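Local coordinates for putative nucleoside-diphosphate-sugar epimerase (Staphylococcus aureus subsp. aureus, PDB 3E48), which is of unknown function but probably binds NAD(P)(H) and may act on nucleotide-linked sugars, as related epimerases do, at residues B[4-9]-B[49-54]; B[10-15]-B[175-180]; B[68-73]-B[102-107]; B[137-142]-B[192-197]. One frame throughout, in Å; residues are numbered along the deposited sequence.

Contact 1: B[4-9]-B[49-54]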
loop_
_atom_site.group_PDB
_atom_site.type_symbol
_atom_site.label_atom_id
_atom_site.label_comp_id
_atom_site.label_asym_id
_atom_site.label_seq_id
_atom_site.Cartn_x
_atom_site.Cartn_y
_atom_site.Cartn_z
HETATM N N MSE B 4 -24.758 5.908 -1.318
HETATM C CA MSE B 4 -24.171 6.860 -2.248
HETATM C C MSE B 4 -23.082 6.183 -3.078
HETATM O O MSE B 4 -22.151 5.604 -2.526
HETATM C CB MSE B 4 -23.569 8.033 -1.470
HETATM C CG MSE B 4 -22.417 8.725 -2.163
HETATM SE SE MSE B 4 -22.977 9.802 -3.660
HETATM C CE MSE B 4 -24.054 11.055 -2.680
ATOM N N LEU B 5 -23.215 6.243 -4.399
ATOM C CA LEU B 5 -22.224 5.668 -5.304
ATOM C C LEU B 5 -21.465 6.823 -5.955
ATOM O O LEU B 5 -22.070 7.640 -6.654
ATOM C CB LEU B 5 -22.905 4.842 -6.400
ATOM C CG LEU B 5 -21.959 4.323 -7.503
ATOM C CD1 LEU B 5 -20.978 3.321 -6.903
ATOM C CD2 LEU B 5 -22.765 3.665 -8.624
ATOM N N THR B 6 -20.158 6.915 -5.725
ATOM C CA THR B 6 -19.388 7.995 -6.343
ATOM C C THR B 6 -18.850 7.540 -7.696
ATOM O O THR B 6 -18.639 6.347 -7.914
ATOM C CB THR B 6 -18.193 8.456 -5.453
ATOM O OG1 THR B 6 -17.220 7.407 -5.369
ATOM C CG2 THR B 6 -18.675 8.816 -4.048
ATOM N N GLY B 7 -18.635 8.493 -8.603
ATOM C CA GLY B 7 -18.128 8.172 -9.928
ATOM C C GLY B 7 -19.104 7.323 -10.723
ATOM O O GLY B 7 -18.709 6.531 -11.577
ATOM N N ALA B 8 -20.390 7.522 -10.453
ATOM C CA ALA B 8 -21.465 6.769 -11.090
ATOM C C ALA B 8 -21.574 6.842 -12.612
ATOM O O ALA B 8 -22.142 5.940 -13.229
ATOM C CB ALA B 8 -22.795 7.173 -10.465
ATOM N N THR B 9 -21.049 7.902 -13.222
ATOM C CA THR B 9 -21.138 8.038 -14.673
ATOM C C THR B 9 -19.958 7.409 -15.414
ATOM O O THR B 9 -19.909 7.418 -16.644
ATOM C CB THR B 9 -21.293 9.525 -15.104
ATOM O OG1 THR B 9 -20.264 10.318 -14.507
ATOM C CG2 THR B 9 -22.659 10.064 -14.673
ATOM N N ARG B 49 -25.993 14.287 -6.828
ATOM C CA ARG B 49 -25.250 15.334 -6.140
ATOM C C ARG B 49 -23.943 15.539 -6.897
ATOM O O ARG B 49 -23.403 14.597 -7.477
ATOM C CB ARG B 49 -24.963 14.930 -4.691
ATOM C CG ARG B 49 -26.214 14.867 -3.826
ATOM C CD ARG B 49 -25.895 14.500 -2.390
ATOM N NE ARG B 49 -27.083 14.601 -1.544
ATOM C CZ ARG B 49 -27.118 14.277 -0.258
ATOM N NH1 ARG B 49 -26.025 13.824 0.344
ATOM N NH2 ARG B 49 -28.246 14.409 0.428
ATOM N N GLN B 50 -23.452 16.775 -6.910
ATOM C CA GLN B 50 -22.206 17.088 -7.598
ATOM C C GLN B 50 -21.072 16.892 -6.603
ATOM O O GLN B 50 -21.185 17.280 -5.439
ATOM C CB GLN B 50 -22.222 18.532 -8.116
ATOM C CG GLN B 50 -21.122 18.825 -9.137
ATOM C CD GLN B 50 -21.351 20.120 -9.901
ATOM O OE1 GLN B 50 -22.438 20.357 -10.430
ATOM N NE2 GLN B 50 -20.320 20.954 -9.980
ATOM N N LEU B 51 -19.978 16.297 -7.068
ATOM C CA LEU B 51 -18.835 16.018 -6.213
ATOM C C LEU B 51 -17.506 16.125 -6.961
ATOM O O LEU B 51 -17.421 15.816 -8.149
ATOM C CB LEU B 51 -18.987 14.608 -5.633
ATOM C CG LEU B 51 -17.789 13.942 -4.957
ATOM C CD1 LEU B 51 -17.409 14.705 -3.703
ATOM C CD2 LEU B 51 -18.147 12.500 -4.617
ATOM N N ASP B 52 -16.483 16.584 -6.250
ATOM C CA ASP B 52 -15.130 16.714 -6.789
ATOM C C ASP B 52 -14.241 15.975 -5.793
ATOM O O ASP B 52 -14.055 16.435 -4.666
ATOM C CB ASP B 52 -14.730 18.193 -6.865
ATOM C CG ASP B 52 -13.271 18.400 -7.264
ATOM O OD1 ASP B 52 -12.837 19.570 -7.300
ATOM O OD2 ASP B 52 -12.557 17.409 -7.535
ATOM N N TYR B 53 -13.718 14.822 -6.201
ATOM C CA TYR B 53 -12.861 14.013 -5.334
ATOM C C TYR B 53 -11.708 14.765 -4.690
ATOM O O TYR B 53 -11.288 14.432 -3.581
ATOM C CB TYR B 53 -12.241 12.855 -6.112
ATOM C CG TYR B 53 -13.130 11.665 -6.369
ATOM C CD1 TYR B 53 -12.600 10.515 -6.942
ATOM C CD2 TYR B 53 -14.489 11.681 -6.053
ATOM C CE1 TYR B 53 -13.386 9.404 -7.195
ATOM C CE2 TYR B 53 -15.294 10.564 -6.307
ATOM C CZ TYR B 53 -14.729 9.430 -6.879
ATOM O OH TYR B 53 -15.496 8.315 -7.128
ATOM N N PHE B 54 -11.190 15.769 -5.386
ATOM C CA PHE B 54 -10.043 16.502 -4.880
ATOM C C PHE B 54 -10.367 17.801 -4.172
ATOM O O PHE B 54 -9.515 18.675 -4.026
ATOM C CB PHE B 54 -9.057 16.709 -6.024
ATOM C CG PHE B 54 -8.529 15.419 -6.579
ATOM C CD1 PHE B 54 -7.479 14.760 -5.950
ATOM C CD2 PHE B 54 -9.128 14.826 -7.685
ATOM C CE1 PHE B 54 -7.035 13.525 -6.412
ATOM C CE2 PHE B 54 -8.696 13.594 -8.158
ATOM C CZ PHE B 54 -7.645 12.940 -7.519
#

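Contact 2: B[10-15]-B[175-180]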
loop_
_atom_site.group_PDB
_atom_site.type_symbol
_atom_site.label_atom_id
_atom_site.label_comp_id
_atom_site.label_asym_id
_atom_site.label_seq_id
_atom_site.Cartn_x
_atom_site.Cartn_y
_atom_site.Cartn_z
ATOM N N GLY B 10 -19.015 6.849 -14.664
ATOM C CA GLY B 10 -17.870 6.203 -15.284
ATOM C C GLY B 10 -18.295 4.876 -15.885
ATOM O O GLY B 10 -19.450 4.478 -15.754
ATOM N N HIS B 11 -17.374 4.180 -16.543
ATOM C CA HIS B 11 -17.713 2.898 -17.153
ATOM C C HIS B 11 -18.272 1.912 -16.139
ATOM O O HIS B 11 -19.371 1.390 -16.316
ATOM C CB HIS B 11 -16.488 2.289 -17.837
ATOM C CG HIS B 11 -16.052 3.033 -19.058
ATOM N ND1 HIS B 11 -16.893 3.259 -20.125
ATOM C CD2 HIS B 11 -14.864 3.592 -19.389
ATOM C CE1 HIS B 11 -16.240 3.924 -21.064
ATOM N NE2 HIS B 11 -15.008 4.138 -20.641
ATOM N N LEU B 12 -17.528 1.653 -15.069
ATOM C CA LEU B 12 -18.010 0.717 -14.064
ATOM C C LEU B 12 -19.215 1.282 -13.315
ATOM O O LEU B 12 -20.185 0.568 -13.065
ATOM C CB LEU B 12 -16.896 0.368 -13.072
ATOM C CG LEU B 12 -17.322 -0.513 -11.893
ATOM C CD1 LEU B 12 -17.817 -1.865 -12.391
ATOM C CD2 LEU B 12 -16.140 -0.696 -10.954
ATOM N N GLY B 13 -19.158 2.564 -12.966
ATOM C CA GLY B 13 -20.262 3.182 -12.245
ATOM C C GLY B 13 -21.598 3.100 -12.962
ATOM O O GLY B 13 -22.647 2.951 -12.329
ATOM N N THR B 14 -21.567 3.202 -14.285
ATOM C CA THR B 14 -22.787 3.136 -15.080
ATOM C C THR B 14 -23.412 1.749 -14.934
ATOM O O THR B 14 -24.631 1.622 -14.768
ATOM C CB THR B 14 -22.485 3.463 -16.563
ATOM O OG1 THR B 14 -22.057 4.827 -16.664
ATOM C CG2 THR B 14 -23.715 3.270 -17.426
ATOM N N HIS B 15 -22.576 0.714 -14.982
ATOM C CA HIS B 15 -23.052 -0.659 -14.814
ATOM C C HIS B 15 -23.731 -0.810 -13.458
ATOM O O HIS B 15 -24.857 -1.305 -13.363
ATOM C CB HIS B 15 -21.884 -1.649 -14.892
ATOM C CG HIS B 15 -21.458 -1.972 -16.289
ATOM N ND1 HIS B 15 -22.126 -2.882 -17.080
ATOM C CD2 HIS B 15 -20.444 -1.489 -17.045
ATOM C CE1 HIS B 15 -21.542 -2.946 -18.263
ATOM N NE2 HIS B 15 -20.518 -2.110 -18.268
ATOM N N ASN B 175 -19.583 -5.868 -16.210
ATOM C CA ASN B 175 -20.918 -6.318 -15.841
ATOM C C ASN B 175 -20.858 -7.250 -14.632
ATOM O O ASN B 175 -21.646 -7.112 -13.692
ATOM C CB ASN B 175 -21.589 -7.042 -17.010
ATOM C CG ASN B 175 -22.951 -7.606 -16.638
ATOM O OD1 ASN B 175 -23.859 -6.865 -16.261
ATOM N ND2 ASN B 175 -23.095 -8.923 -16.736
ATOM N N ASP B 176 -19.918 -8.194 -14.647
ATOM C CA ASP B 176 -19.787 -9.128 -13.531
ATOM C C ASP B 176 -19.275 -8.466 -12.255
ATOM O O ASP B 176 -19.680 -8.839 -11.149
ATOM C CB ASP B 176 -18.889 -10.313 -13.910
ATOM C CG ASP B 176 -19.591 -11.305 -14.830
ATOM O OD1 ASP B 176 -20.841 -11.300 -14.885
ATOM O OD2 ASP B 176 -18.896 -12.106 -15.484
ATOM N N ILE B 177 -18.385 -7.488 -12.393
ATOM C CA ILE B 177 -17.886 -6.792 -11.215
ATOM C C ILE B 177 -19.086 -6.091 -10.596
ATOM O O ILE B 177 -19.308 -6.165 -9.389
ATOM C CB ILE B 177 -16.819 -5.746 -11.591
ATOM C CG1 ILE B 177 -15.538 -6.464 -12.019
ATOM C CG2 ILE B 177 -16.559 -4.805 -10.406
ATOM C CD1 ILE B 177 -14.511 -5.554 -12.634
ATOM N N ALA B 178 -19.873 -5.429 -11.438
ATOM C CA ALA B 178 -21.053 -4.724 -10.960
ATOM C C ALA B 178 -22.033 -5.676 -10.281
ATOM O O ALA B 178 -22.628 -5.323 -9.264
ATOM C CB ALA B 178 -21.733 -3.989 -12.112
ATOM N N ARG B 179 -22.215 -6.877 -10.828
ATOM C CA ARG B 179 -23.145 -7.817 -10.199
ATOM C C ARG B 179 -22.670 -8.185 -8.795
ATOM O O ARG B 179 -23.473 -8.300 -7.866
ATOM C CB ARG B 179 -23.307 -9.081 -11.051
ATOM C CG ARG B 179 -23.958 -8.833 -12.410
ATOM C CD ARG B 179 -23.924 -10.091 -13.264
ATOM N NE ARG B 179 -24.751 -11.158 -12.708
ATOM C CZ ARG B 179 -24.693 -12.428 -13.102
ATOM N NH1 ARG B 179 -23.842 -12.791 -14.054
ATOM N NH2 ARG B 179 -25.485 -13.331 -12.551
ATOM N N GLY B 180 -21.362 -8.366 -8.643
ATOM C CA GLY B 180 -20.820 -8.702 -7.338
ATOM C C GLY B 180 -20.991 -7.555 -6.357
ATOM O O GLY B 180 -21.339 -7.766 -5.195
HETATM O O HOH W 1 -24.239 -4.317 -16.389
#

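Contact 3: B[68-73]-B[102-107]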
loop_
_atom_site.group_PDB
_atom_site.type_symbol
_atom_site.label_atom_id
_atom_site.label_comp_id
_atom_site.label_asym_id
_atom_site.label_seq_id
_atom_site.Cartn_x
_atom_site.Cartn_y
_atom_site.Cartn_z
ATOM N N THR B 68 -24.034 4.690 3.646
ATOM C CA THR B 68 -23.088 3.803 2.998
ATOM C C THR B 68 -22.600 4.458 1.722
ATOM O O THR B 68 -23.402 4.887 0.887
ATOM C CB THR B 68 -23.752 2.458 2.656
ATOM O OG1 THR B 68 -24.215 1.844 3.864
ATOM C CG2 THR B 68 -22.765 1.526 1.972
ATOM N N VAL B 69 -21.282 4.551 1.594
ATOM C CA VAL B 69 -20.654 5.130 0.420
ATOM C C VAL B 69 -19.915 4.030 -0.331
ATOM O O VAL B 69 -19.119 3.288 0.252
ATOM C CB VAL B 69 -19.639 6.237 0.808
ATOM C CG1 VAL B 69 -18.829 6.667 -0.414
ATOM C CG2 VAL B 69 -20.380 7.437 1.391
ATOM N N VAL B 70 -20.221 3.912 -1.620
ATOM C CA VAL B 70 -19.574 2.941 -2.497
ATOM C C VAL B 70 -18.665 3.845 -3.317
ATOM O O VAL B 70 -19.136 4.655 -4.116
ATOM C CB VAL B 70 -20.599 2.230 -3.401
ATOM C CG1 VAL B 70 -19.903 1.166 -4.240
ATOM C CG2 VAL B 70 -21.692 1.601 -2.544
ATOM N N PHE B 71 -17.361 3.712 -3.083
ATOM C CA PHE B 71 -16.347 4.548 -3.720
ATOM C C PHE B 71 -15.617 3.900 -4.883
ATOM O O PHE B 71 -15.030 2.830 -4.737
ATOM C CB PHE B 71 -15.312 4.961 -2.670
ATOM C CG PHE B 71 -14.335 5.997 -3.143
ATOM C CD1 PHE B 71 -14.695 7.339 -3.167
ATOM C CD2 PHE B 71 -13.058 5.634 -3.570
ATOM C CE1 PHE B 71 -13.801 8.314 -3.608
ATOM C CE2 PHE B 71 -12.151 6.603 -4.016
ATOM C CZ PHE B 71 -12.527 7.948 -4.034
ATOM N N ILE B 72 -15.659 4.562 -6.034
ATOM C CA ILE B 72 -14.963 4.092 -7.224
ATOM C C ILE B 72 -13.801 5.053 -7.449
ATOM O O ILE B 72 -14.010 6.233 -7.731
ATOM C CB ILE B 72 -15.882 4.116 -8.461
ATOM C CG1 ILE B 72 -17.063 3.171 -8.229
ATOM C CG2 ILE B 72 -15.097 3.713 -9.711
ATOM C CD1 ILE B 72 -18.071 3.162 -9.356
ATOM N N PRO B 73 -12.560 4.564 -7.307
ATOM C CA PRO B 73 -11.384 5.420 -7.507
ATOM C C PRO B 73 -11.339 6.052 -8.898
ATOM O O PRO B 73 -11.897 5.509 -9.852
ATOM C CB PRO B 73 -10.216 4.459 -7.289
ATOM C CG PRO B 73 -10.752 3.500 -6.278
ATOM C CD PRO B 73 -12.166 3.241 -6.795
ATOM N N ILE B 102 -17.770 1.058 1.064
ATOM C CA ILE B 102 -17.484 -0.096 0.225
ATOM C C ILE B 102 -16.494 0.481 -0.781
ATOM O O ILE B 102 -16.851 1.343 -1.583
ATOM C CB ILE B 102 -18.751 -0.615 -0.494
ATOM C CG1 ILE B 102 -19.770 -1.093 0.547
ATOM C CG2 ILE B 102 -18.379 -1.755 -1.448
ATOM C CD1 ILE B 102 -21.112 -1.549 -0.028
ATOM N N PHE B 103 -15.245 0.030 -0.713
ATOM C CA PHE B 103 -14.194 0.544 -1.590
ATOM C C PHE B 103 -13.886 -0.421 -2.724
ATOM O O PHE B 103 -13.597 -1.589 -2.486
ATOM C CB PHE B 103 -12.923 0.803 -0.772
ATOM C CG PHE B 103 -11.853 1.546 -1.521
ATOM C CD1 PHE B 103 -11.702 2.919 -1.365
ATOM C CD2 PHE B 103 -10.993 0.873 -2.378
ATOM C CE1 PHE B 103 -10.703 3.618 -2.055
ATOM C CE2 PHE B 103 -9.988 1.563 -3.077
ATOM C CZ PHE B 103 -9.847 2.936 -2.912
ATOM N N ILE B 104 -13.957 0.071 -3.958
ATOM C CA ILE B 104 -13.686 -0.759 -5.130
ATOM C C ILE B 104 -12.230 -0.602 -5.573
ATOM O O ILE B 104 -11.895 0.340 -6.289
ATOM C CB ILE B 104 -14.595 -0.368 -6.311
ATOM C CG1 ILE B 104 -16.065 -0.393 -5.871
ATOM C CG2 ILE B 104 -14.354 -1.319 -7.482
ATOM C CD1 ILE B 104 -16.548 -1.734 -5.376
ATOM N N GLY B 105 -11.378 -1.535 -5.159
ATOM C CA GLY B 105 -9.972 -1.466 -5.515
ATOM C C GLY B 105 -9.545 -2.455 -6.579
ATOM O O GLY B 105 -10.264 -3.406 -6.881
ATOM N N TYR B 106 -8.363 -2.230 -7.145
ATOM C CA TYR B 106 -7.810 -3.090 -8.192
ATOM C C TYR B 106 -6.912 -4.160 -7.566
ATOM O O TYR B 106 -6.225 -3.890 -6.584
ATOM C CB TYR B 106 -7.018 -2.226 -9.174
ATOM C CG TYR B 106 -6.601 -2.924 -10.446
ATOM C CD1 TYR B 106 -7.513 -3.692 -11.175
ATOM C CD2 TYR B 106 -5.308 -2.781 -10.948
ATOM C CE1 TYR B 106 -7.150 -4.299 -12.372
ATOM C CE2 TYR B 106 -4.935 -3.381 -12.147
ATOM C CZ TYR B 106 -5.863 -4.139 -12.854
ATOM O OH TYR B 106 -5.501 -4.731 -14.039
ATOM N N TYR B 107 -6.897 -5.359 -8.148
ATOM C CA TYR B 107 -6.106 -6.459 -7.595
ATOM C C TYR B 107 -4.581 -6.392 -7.737
ATOM O O TYR B 107 -3.879 -7.228 -7.171
ATOM C CB TYR B 107 -6.609 -7.813 -8.130
ATOM C CG TYR B 107 -6.285 -8.172 -9.575
ATOM C CD1 TYR B 107 -6.292 -9.507 -9.979
ATOM C CD2 TYR B 107 -6.024 -7.199 -10.538
ATOM C CE1 TYR B 107 -6.048 -9.871 -11.306
ATOM C CE2 TYR B 107 -5.781 -7.556 -11.877
ATOM C CZ TYR B 107 -5.794 -8.895 -12.248
ATOM O OH TYR B 107 -5.550 -9.247 -13.560
#

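Contact 4: B[137-142]-B[192-197]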
loop_
_atom_site.group_PDB
_atom_site.type_symbol
_atom_site.label_atom_id
_atom_site.label_comp_id
_atom_site.label_asym_id
_atom_site.label_seq_id
_atom_site.Cartn_x
_atom_site.Cartn_y
_atom_site.Cartn_z
ATOM N N TYR B 137 -13.725 -4.053 1.582
ATOM C CA TYR B 137 -12.759 -3.812 0.519
ATOM C C TYR B 137 -12.950 -4.847 -0.586
ATOM O O TYR B 137 -12.744 -6.047 -0.385
ATOM C CB TYR B 137 -11.340 -3.859 1.097
ATOM C CG TYR B 137 -10.319 -3.158 0.235
ATOM C CD1 TYR B 137 -9.673 -3.828 -0.801
ATOM C CD2 TYR B 137 -10.045 -1.801 0.414
ATOM C CE1 TYR B 137 -8.780 -3.163 -1.646
ATOM C CE2 TYR B 137 -9.156 -1.126 -0.426
ATOM C CZ TYR B 137 -8.531 -1.815 -1.452
ATOM O OH TYR B 137 -7.663 -1.163 -2.295
ATOM N N VAL B 138 -13.367 -4.367 -1.752
ATOM C CA VAL B 138 -13.629 -5.230 -2.895
ATOM C C VAL B 138 -12.541 -5.078 -3.942
ATOM O O VAL B 138 -12.392 -4.016 -4.530
ATOM C CB VAL B 138 -14.987 -4.873 -3.539
ATOM C CG1 VAL B 138 -15.287 -5.820 -4.696
ATOM C CG2 VAL B 138 -16.085 -4.929 -2.488
ATOM N N ARG B 139 -11.772 -6.133 -4.181
ATOM C CA ARG B 139 -10.716 -6.055 -5.181
ATOM C C ARG B 139 -11.220 -6.672 -6.481
ATOM O O ARG B 139 -11.868 -7.716 -6.464
ATOM C CB ARG B 139 -9.462 -6.775 -4.668
ATOM C CG ARG B 139 -8.835 -6.056 -3.473
ATOM C CD ARG B 139 -7.826 -6.909 -2.703
ATOM N NE ARG B 139 -6.618 -7.189 -3.471
ATOM C CZ ARG B 139 -6.318 -8.377 -3.985
ATOM N NH1 ARG B 139 -7.141 -9.404 -3.812
ATOM N NH2 ARG B 139 -5.193 -8.538 -4.670
HETATM N N MSE B 140 -10.952 -6.015 -7.602
HETATM C CA MSE B 140 -11.405 -6.537 -8.884
HETATM C C MSE B 140 -10.250 -6.938 -9.794
HETATM O O MSE B 140 -9.153 -6.371 -9.713
HETATM C CB MSE B 140 -12.287 -5.501 -9.592
HETATM C CG MSE B 140 -11.556 -4.245 -10.024
HETATM SE SE MSE B 140 -12.753 -2.849 -10.668
HETATM C CE MSE B 140 -11.854 -1.342 -9.868
ATOM N N ALA B 141 -10.503 -7.925 -10.652
ATOM C CA ALA B 141 -9.506 -8.394 -11.612
ATOM C C ALA B 141 -9.520 -7.433 -12.805
ATOM O O ALA B 141 -10.198 -6.408 -12.757
ATOM C CB ALA B 141 -9.833 -9.822 -12.056
HETATM N N MSE B 142 -8.783 -7.760 -13.865
HETATM C CA MSE B 142 -8.688 -6.893 -15.045
HETATM C C MSE B 142 -9.917 -6.903 -15.965
HETATM O O MSE B 142 -10.415 -7.961 -16.334
HETATM C CB MSE B 142 -7.438 -7.264 -15.858
HETATM C CG MSE B 142 -7.078 -6.260 -16.950
HETATM SE SE MSE B 142 -5.500 -6.767 -17.967
HETATM C CE MSE B 142 -4.156 -6.591 -16.579
ATOM N N GLY B 192 -17.969 -5.748 5.708
ATOM C CA GLY B 192 -16.865 -5.904 6.643
ATOM C C GLY B 192 -15.841 -6.959 6.284
ATOM O O GLY B 192 -14.943 -7.261 7.071
ATOM N N LYS B 193 -15.969 -7.524 5.093
ATOM C CA LYS B 193 -15.039 -8.546 4.655
ATOM C C LYS B 193 -14.266 -8.068 3.427
ATOM O O LYS B 193 -14.628 -7.072 2.798
ATOM C CB LYS B 193 -15.798 -9.835 4.336
ATOM C CG LYS B 193 -14.910 -11.058 4.283
ATOM C CD LYS B 193 -14.317 -11.357 5.650
ATOM C CE LYS B 193 -12.937 -11.974 5.521
ATOM N NZ LYS B 193 -11.990 -11.005 4.895
ATOM N N ARG B 194 -13.190 -8.778 3.101
ATOM C CA ARG B 194 -12.358 -8.448 1.952
ATOM C C ARG B 194 -12.730 -9.425 0.844
ATOM O O ARG B 194 -12.764 -10.634 1.066
ATOM C CB ARG B 194 -10.880 -8.601 2.325
ATOM C CG ARG B 194 -9.907 -7.919 1.376
ATOM C CD ARG B 194 -8.473 -8.053 1.897
ATOM N NE ARG B 194 -7.502 -7.319 1.087
ATOM C CZ ARG B 194 -7.310 -6.004 1.145
ATOM N NH1 ARG B 194 -6.403 -5.434 0.366
ATOM N NH2 ARG B 194 -8.011 -5.258 1.989
ATOM N N TYR B 195 -13.020 -8.902 -0.343
ATOM C CA TYR B 195 -13.416 -9.735 -1.470
ATOM C C TYR B 195 -12.547 -9.550 -2.704
ATOM O O TYR B 195 -11.931 -8.502 -2.903
ATOM C CB TYR B 195 -14.863 -9.423 -1.873
ATOM C CG TYR B 195 -15.894 -9.757 -0.823
ATOM C CD1 TYR B 195 -16.267 -11.078 -0.580
ATOM C CD2 TYR B 195 -16.482 -8.753 -0.054
ATOM C CE1 TYR B 195 -17.201 -11.394 0.405
ATOM C CE2 TYR B 195 -17.412 -9.057 0.936
ATOM C CZ TYR B 195 -17.767 -10.382 1.160
ATOM O OH TYR B 195 -18.671 -10.699 2.153
ATOM N N LEU B 196 -12.504 -10.587 -3.529
ATOM C CA LEU B 196 -11.789 -10.535 -4.799
ATOM C C LEU B 196 -12.794 -11.012 -5.835
ATOM O O LEU B 196 -13.286 -12.132 -5.754
ATOM C CB LEU B 196 -10.575 -11.469 -4.812
ATOM C CG LEU B 196 -9.939 -11.668 -6.196
ATOM C CD1 LEU B 196 -9.426 -10.344 -6.774
ATOM C CD2 LEU B 196 -8.803 -12.671 -6.064
ATOM N N LEU B 197 -13.125 -10.151 -6.787
ATOM C CA LEU B 197 -14.054 -10.526 -7.840
ATOM C C LEU B 197 -13.201 -10.907 -9.044
ATOM O O LEU B 197 -12.661 -10.046 -9.741
ATOM C CB LEU B 197 -14.989 -9.356 -8.168
ATOM C CG LEU B 197 -15.890 -8.918 -7.003
ATOM C CD1 LEU B 197 -16.798 -7.770 -7.441
ATOM C CD2 LEU B 197 -16.732 -10.104 -6.540
HETATM O O HOH W 2 -9.235 -9.814 -1.850
#

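Contact 1: B[4-9]-B[49-54]
T6 and Y53 meet where strand 3-6 of a Rossmann fold gives way to the glycine-rich turn G7-x-x-G10-x-x-G13, the dinucleotide-binding signature of such proteins. Strand 28-32 pairs with both 3-6 and 47-50, which keeps the two segments apart (8.0 Å between CA of T6 and CA of L51) and leaves the contact mainly to side chains. T6 OG1 donates to Y53 OH at 2.6 Å, and the same phenol oxygen is hydrogen-bonded to the carbonyl of I72. With chi1 at 67°, T6 holds OG1 between its backbone N and carbonyl carbon, facing the phenol, while its methyl CG2 turns to L51 CD2 at 3.8 Å. A threonine suits this place because its two branches serve a polar and an apolar neighbour at once. G7, at a positive phi of 64°, has no side chain and lets Y53 OH approach its backbone. L51 is buried and apolar: besides meeting T6 through CD2, it packs on M59 and A62 of helix 56-63. At the other end the selenomethionine M4, bent at chi2 and chi3, sets its CE 3.9 Å from CD of R49, touching the aliphatic part of an extended arginine whose NH1 is hydrogen-bonded to the carbonyls of A62 and K64.

Contact 2: B[10-15]-B[175-180]
A chi1 of 175° swings L12 CG away from the backbone N and sends CD1 across to I177, 3.8 Å from CG2; the two side chains cross at about a right angle. In H15 the first torsion is -81°, with CG beside the backbone N, and the imidazole stands over the start of segment 175-180: N175 N lies 4.0 Å above one ring face, near the rim. A water in the plane of the ring joins H15 ND1 to N175 OD1, 2.6 Å from each, and donates to the amide oxygen. Between the apolar and the polar end, CB of H15 rests 3.6 Å from CB of A178, whose small side chain lets the backbones come close. The helix segments cross at -54° with their axes 8.9 Å apart. L12 and I177 also share M140 and Y143 of strand 134-143 as neighbours, so both helices lie against the same part of the sheet. G10, at the N-cap, receives T14 N and T14 OG1 on its carbonyl O from opposite faces of the plane. Helix 11-22 thus begins within the G-x-x-G-x-x-G turn, and its first residues pack on helix 174-186 as parts of the helical layer on one side of a Rossmann-type sheet.

Contact 3: B[68-73]-B[102-107]
V69, F71 and I102 form the tight part of this contact, where parallel strands pair at 7° to one another. I102 N donates to V69 O at 2.7 Å, F71 N to I102 O at 2.8 Å and, a little longer, I104 N to F71 O at 3.1 Å. The branched side chains of V70 and I102 lie side by side on one face, both pointing the same way, with CG2 of V70 4.1 Å from CD1 of I102. On the other face F71 and F103 are near parallel but slid apart: the planes differ by 25° and the rings barely overlap, with F71 CD2 3.5 Å from F103 CE1. This is a beta-alpha-beta unit of the Rossmann fold, and its crossover helix 84-96 packs L89 against both rings. Looser packing is found at the partly exposed I72, whose CG1 stays 4.4 Å from I104 CG1. P73, though also partly exposed, packs closely: it lacks an N-H, so the bond pattern stops at I104 O, which lies 3.0 Å from P73 CD, while P73 CG leans on F103 CZ at 3.5 Å.

Contact 4: B[137-142]-B[192-197]
R139 turns both its N-H and its carbonyl toward segment 192-197: R139 N donates to Y195 O at 2.7 Å and L197 N to R139 O at 2.8 Å, the central bonds of a parallel strand pair in the Rossmann-type sheet. Y195 N reaches Y137 O at 2.9 Å on one flank, and on the other A141 N binds L197 O at 3.2 Å. R194 is extended, with CG anti to N (chi1 -163°), and lays its guanidinium flat on the Y137 ring, the planes 8° apart and the centres 4.5 Å. S125 OG bonds R194 NH2, and H111 of the second subunit packs on R194. R139 CD packs 3.7 Å from R194 NH1; its NE forms a salt bridge with D109, also a weak, long partner of R194 that probably offsets the two like charges, and its NH2 a hydrogen bond with Q257. V138 and L197, both apolar, pack together on the buried face that helix 174-186 covers, V138 CG1 3.7 Å from L197 CD1.

How the contacts relate
Contacts 1, 3 and 4 lie along one sheet, with contact 2 on one face of it. M4 O accepts from V70 N to join contact 1 to contact 3 (centres about 12 Å apart), and G105, bonded to V138 O and M140 N, joins contact 3 to contact 4 (about 9 Å). Contacts 1 and 4 do not touch, their nearest atoms about 10 Å apart. Contact 2 touches all three: G13 O meets L5 CD2, G13 CA packs on I72, L12 on I104 and M140, and I177 on M140, its carbonyl meeting L197 CD1. The glycine-rich turn runs from contact 1 into contact 2, placing both beside the probable dinucleotide site, whereas R194 of contact 4 reaches the second subunit.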